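Local coordinates for protein membrane-anchored mycosin mycp1 (Mycobacterium thermoresistibile, PDB 4HVL) that acts as a membrane-anchored serine protease of the subtilisin family and is an essential component of the type VII (ESX-1) secretion system, at residues Ser76-Ala81 with Asp117-Val122; Thr244-Ala249 with Gly274-Ala279. All coordinates share one frame; numbering follows the deposited sequence.

Contact 1: residues Ser76-Ala81 with Asp117-Val122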
# COMPACT_ATOMS: atom_id res chain seq x y z
N SER A 76 13.70 14.19 -2.64
CA SER A 76 14.29 15.30 -1.90
C SER A 76 15.19 14.71 -0.86
O SER A 76 15.14 13.49 -0.62
CB SER A 76 13.20 16.13 -1.23
OG SER A 76 12.55 15.40 -0.18
N PRO A 77 15.99 15.56 -0.18
CA PRO A 77 16.83 14.98 0.84
C PRO A 77 16.03 14.25 1.92
O PRO A 77 16.51 13.22 2.40
CB PRO A 77 17.62 16.18 1.40
CG PRO A 77 17.67 17.17 0.26
CD PRO A 77 16.37 16.95 -0.51
N ARG A 78 14.84 14.73 2.29
CA ARG A 78 14.02 14.05 3.30
C ARG A 78 13.27 12.83 2.82
O ARG A 78 12.90 11.99 3.64
CB ARG A 78 13.06 15.01 3.98
CG ARG A 78 13.78 15.95 4.93
CD ARG A 78 12.81 16.85 5.65
NE ARG A 78 12.14 16.17 6.77
CZ ARG A 78 11.23 16.74 7.54
NH1 ARG A 78 10.86 18.01 7.32
NH2 ARG A 78 10.70 16.06 8.54
N VAL A 79 13.06 12.73 1.50
CA VAL A 79 12.45 11.54 0.88
C VAL A 79 13.37 11.15 -0.29
O VAL A 79 13.05 11.44 -1.43
CB VAL A 79 11.02 11.81 0.38
CG1 VAL A 79 10.29 10.51 0.04
CG2 VAL A 79 10.22 12.59 1.42
N PRO A 80 14.56 10.59 0.01
CA PRO A 80 15.61 10.40 -1.00
C PRO A 80 15.39 9.17 -1.86
O PRO A 80 16.23 8.26 -1.89
CB PRO A 80 16.88 10.28 -0.15
CG PRO A 80 16.41 9.65 1.11
CD PRO A 80 15.06 10.27 1.37
N ALA A 81 14.28 9.14 -2.57
CA ALA A 81 13.91 7.98 -3.37
C ALA A 81 14.83 7.75 -4.57
O ALA A 81 15.42 8.68 -5.09
CB ALA A 81 12.47 8.11 -3.84
N ASP A 117 10.41 20.55 12.33
CA ASP A 117 9.06 20.00 12.50
C ASP A 117 9.09 18.68 13.26
O ASP A 117 10.16 18.14 13.52
CB ASP A 117 8.29 19.89 11.16
CG ASP A 117 8.90 18.88 10.17
OD1 ASP A 117 8.95 17.65 10.46
OD2 ASP A 117 9.33 19.31 9.08
N GLY A 118 7.90 18.18 13.60
CA GLY A 118 7.78 16.94 14.38
C GLY A 118 7.56 15.69 13.55
O GLY A 118 7.28 14.63 14.11
N PHE A 119 7.69 15.78 12.24
CA PHE A 119 7.45 14.63 11.38
C PHE A 119 8.68 13.75 11.15
O PHE A 119 9.77 14.25 10.86
CB PHE A 119 6.95 15.04 10.01
CG PHE A 119 6.67 13.88 9.14
CD1 PHE A 119 7.68 13.34 8.32
CD2 PHE A 119 5.44 13.24 9.20
CE1 PHE A 119 7.43 12.22 7.56
CE2 PHE A 119 5.20 12.13 8.41
CZ PHE A 119 6.19 11.63 7.60
N ILE A 120 8.48 12.44 11.21
CA ILE A 120 9.52 11.49 10.81
C ILE A 120 8.85 10.24 10.30
O ILE A 120 7.75 9.91 10.75
CB ILE A 120 10.50 11.14 11.95
CG1 ILE A 120 11.78 10.49 11.38
CG2 ILE A 120 9.82 10.27 13.02
CD1 ILE A 120 12.94 10.47 12.35
N GLY A 121 9.49 9.59 9.33
CA GLY A 121 9.01 8.32 8.81
C GLY A 121 9.19 7.22 9.84
O GLY A 121 9.92 7.39 10.85
N VAL A 122 8.53 6.10 9.58
CA VAL A 122 8.66 4.92 10.41
C VAL A 122 10.08 4.36 10.38
O VAL A 122 10.61 4.00 11.43
CB VAL A 122 7.69 3.80 9.98
CG1 VAL A 122 7.89 2.58 10.86
CG2 VAL A 122 6.26 4.31 10.05
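Arg78 grips Asp117 end-on, one nitrogen to each oxygen, and forms a two-pronged salt bridge between two loops, a clear case of how one ion pair can join irregular segments. Arg78 NH1 donates to Asp117 OD2 at 2.7 Å, and NH2 of the same guanidinium reaches Asp117 OD1 at 3.0 Å. Both bonds are nearly straight, and each oxygen uses its syn lone pair. The carboxylate meets the guanidinium edge in its plane, the two flat groups 19° apart. Arg78 has CG anti to its carbonyl carbon; the chain runs out extended to CD, and a bend at chi3 (79°) turns the guanidinium toward Asp117.

Further hydrogen bonds hold the two charged groups in place. Asp117 OD1 also takes the backbone N of Phe119 at 2.9 Å on its anti lone pair, closing an Asx turn; the oxygen thus serves two donors, and the carboxylate is fixed in rotation. Arg78 NE donates to Arg112 O, outside the two segments, and Ser76 OG accepts from Val79 N, an ST motif that shapes the loop around the arginine.

Nonbonded contact is slighter and comes from the Phe119 ring. Arg78 NH2 lies at the edge of this ring, near its plane, 4.1 Å from Phe119 CD1. Leu289 of strand 288-289 touches both Arg78 and Phe119 from outside the pair.

The loop 76-81 leads from strand 65-70 into the edge strand 82-86, while the loop 117-122 lies between helix 102-110 and strand 127-132. The salt bridge therefore ties the approach to a beta-alpha-beta unit to the segment that follows its helix, in the loops that link strands and helices of the parallel alpha/beta subtilisin fold.

Contact 2: residues Thr244-Ala249 with Gly274-Ala279; sequences TIVSPA and GPWVGA
Trp276 pushes its indole into a hollow lined by Thr244, Ile245, Val246 and Ala249, a compact illustration of a large aromatic knob docking against a strand and the bend that follows it. The six-membered end of the indole goes in first. Its outermost carbon, CH2, comes 3.4 Å from Thr244 O, which lies at the ring edge and in its plane. Beside it, the ring approaches the backbone of Ile245 and Val246, with Trp276 CZ2 3.8 Å from Val246 N.

Side chains form the walls. Val246 crosses the indole at about a right angle and sets CG2 4.1 Å from Trp276 CZ2, whereas Ile245, whose CB points the other way, curls its CD1 round to 4.3 Å from Trp276 CZ3. At the five-membered end, Ala249 CB packs 3.9 Å from Trp276 CD1, brought there by a chain that turns sharply after the strand through the cis peptide before Pro248. The beta carbon of Trp276 rests 3.4 Å from Ala249 O.

Within its own type I turn, Trp276 holds CG between its backbone N and carbonyl carbon (chi1 44°), folding the indole back so that Gly274 CA and Pro275 CD lie over the rim of one face. Trp239 adds an edge-to-face ring contact from outside.

Such a junction is built by shape and dispersion more than by polar bonds. Ala249 O finds its hydrogen bond with Thr257 OG1, but Val246 N is buried by the contact without an acceptor in the model, which probably carries some desolvation cost.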
# COMPACT_ATOMS: atom_id res chain seq x y z
N THR A 244 -17.02 -7.94 -4.01
CA THR A 244 -15.95 -7.18 -4.64
C THR A 244 -14.58 -7.79 -4.30
O THR A 244 -14.19 -7.87 -3.15
CB THR A 244 -16.00 -5.71 -4.20
OG1 THR A 244 -17.27 -5.16 -4.54
CG2 THR A 244 -14.92 -4.87 -4.87
N ILE A 245 -13.88 -8.27 -5.33
CA ILE A 245 -12.50 -8.70 -5.20
C ILE A 245 -11.63 -7.44 -5.20
O ILE A 245 -11.84 -6.54 -6.02
CB ILE A 245 -12.10 -9.61 -6.39
CG1 ILE A 245 -12.97 -10.88 -6.43
CG2 ILE A 245 -10.61 -9.95 -6.37
CD1 ILE A 245 -12.99 -11.65 -5.12
N VAL A 246 -10.70 -7.37 -4.24
CA VAL A 246 -9.64 -6.35 -4.23
C VAL A 246 -8.30 -7.07 -4.43
O VAL A 246 -7.97 -8.02 -3.68
CB VAL A 246 -9.61 -5.57 -2.90
CG1 VAL A 246 -8.59 -4.45 -2.96
CG2 VAL A 246 -11.00 -4.99 -2.59
N SER A 247 -7.55 -6.66 -5.44
CA SER A 247 -6.27 -7.31 -5.77
C SER A 247 -5.14 -6.28 -5.76
O SER A 247 -5.31 -5.19 -6.28
CB SER A 247 -6.33 -7.96 -7.16
OG SER A 247 -5.14 -8.71 -7.44
N PRO A 248 -3.96 -6.66 -5.24
CA PRO A 248 -3.54 -8.00 -4.80
C PRO A 248 -3.89 -8.30 -3.33
O PRO A 248 -3.43 -9.29 -2.77
CB PRO A 248 -2.03 -7.94 -4.99
CG PRO A 248 -1.71 -6.53 -4.63
CD PRO A 248 -2.84 -5.71 -5.20
N ALA A 249 -4.72 -7.45 -2.73
CA ALA A 249 -5.15 -7.63 -1.31
C ALA A 249 -5.57 -9.06 -0.99
O ALA A 249 -5.29 -9.56 0.12
CB ALA A 249 -6.29 -6.67 -0.98
N GLY A 274 -12.72 -7.30 3.82
CA GLY A 274 -12.84 -8.61 3.23
C GLY A 274 -12.19 -9.72 4.03
O GLY A 274 -11.48 -9.46 5.02
N PRO A 275 -12.38 -10.98 3.57
CA PRO A 275 -11.80 -12.12 4.28
C PRO A 275 -10.27 -12.12 4.33
O PRO A 275 -9.69 -12.90 5.09
CB PRO A 275 -12.34 -13.33 3.51
CG PRO A 275 -12.65 -12.84 2.15
CD PRO A 275 -13.02 -11.37 2.30
N TRP A 276 -9.63 -11.23 3.56
CA TRP A 276 -8.18 -11.21 3.36
C TRP A 276 -7.46 -10.13 4.16
O TRP A 276 -6.24 -10.11 4.20
CB TRP A 276 -7.86 -11.02 1.86
CG TRP A 276 -8.74 -9.94 1.25
CD1 TRP A 276 -8.66 -8.60 1.49
CD2 TRP A 276 -9.87 -10.12 0.38
NE1 TRP A 276 -9.64 -7.94 0.82
CE2 TRP A 276 -10.39 -8.84 0.12
CE3 TRP A 276 -10.45 -11.24 -0.22
CZ2 TRP A 276 -11.49 -8.63 -0.71
CZ3 TRP A 276 -11.54 -11.04 -1.07
CH2 TRP A 276 -12.05 -9.73 -1.31
N VAL A 277 -8.19 -9.24 4.81
CA VAL A 277 -7.56 -8.16 5.59
C VAL A 277 -6.88 -8.79 6.83
O VAL A 277 -7.50 -9.60 7.52
CB VAL A 277 -8.60 -7.10 6.01
CG1 VAL A 277 -7.96 -6.00 6.86
CG2 VAL A 277 -9.28 -6.51 4.80
N GLY A 278 -5.62 -8.43 7.08
CA GLY A 278 -4.80 -9.02 8.15
C GLY A 278 -4.46 -8.09 9.31
O GLY A 278 -4.16 -8.54 10.42
N ALA A 279 -4.51 -6.78 9.08
CA ALA A 279 -4.09 -5.81 10.06
C ALA A 279 -4.61 -4.43 9.68
O ALA A 279 -5.22 -4.25 8.60
CB ALA A 279 -2.57 -5.79 10.13

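The two contacts illustrate different means of joining segments in one subtilase fold: contact 1 by a salt bridge between two loops, contact 2 by an aromatic plug. They lie on opposite sides of the chain's centre, their own centres about 29 Å apart and their nearest atoms about 13 Å apart. Loop 76-81 runs into strand 82-86, one edge of the parallel sheet, whereas segment 274-279 enters strand 277-282, the other edge. Contact 1 lies away from the metal sites and the predicted charge relay residues Asp70, His101 and Ser312. Contact 2 is nearer to metal: the side chain of Val246 is about 8 Å from that of the zinc ligand Glu181 and about 11 Å from a bound zinc ion.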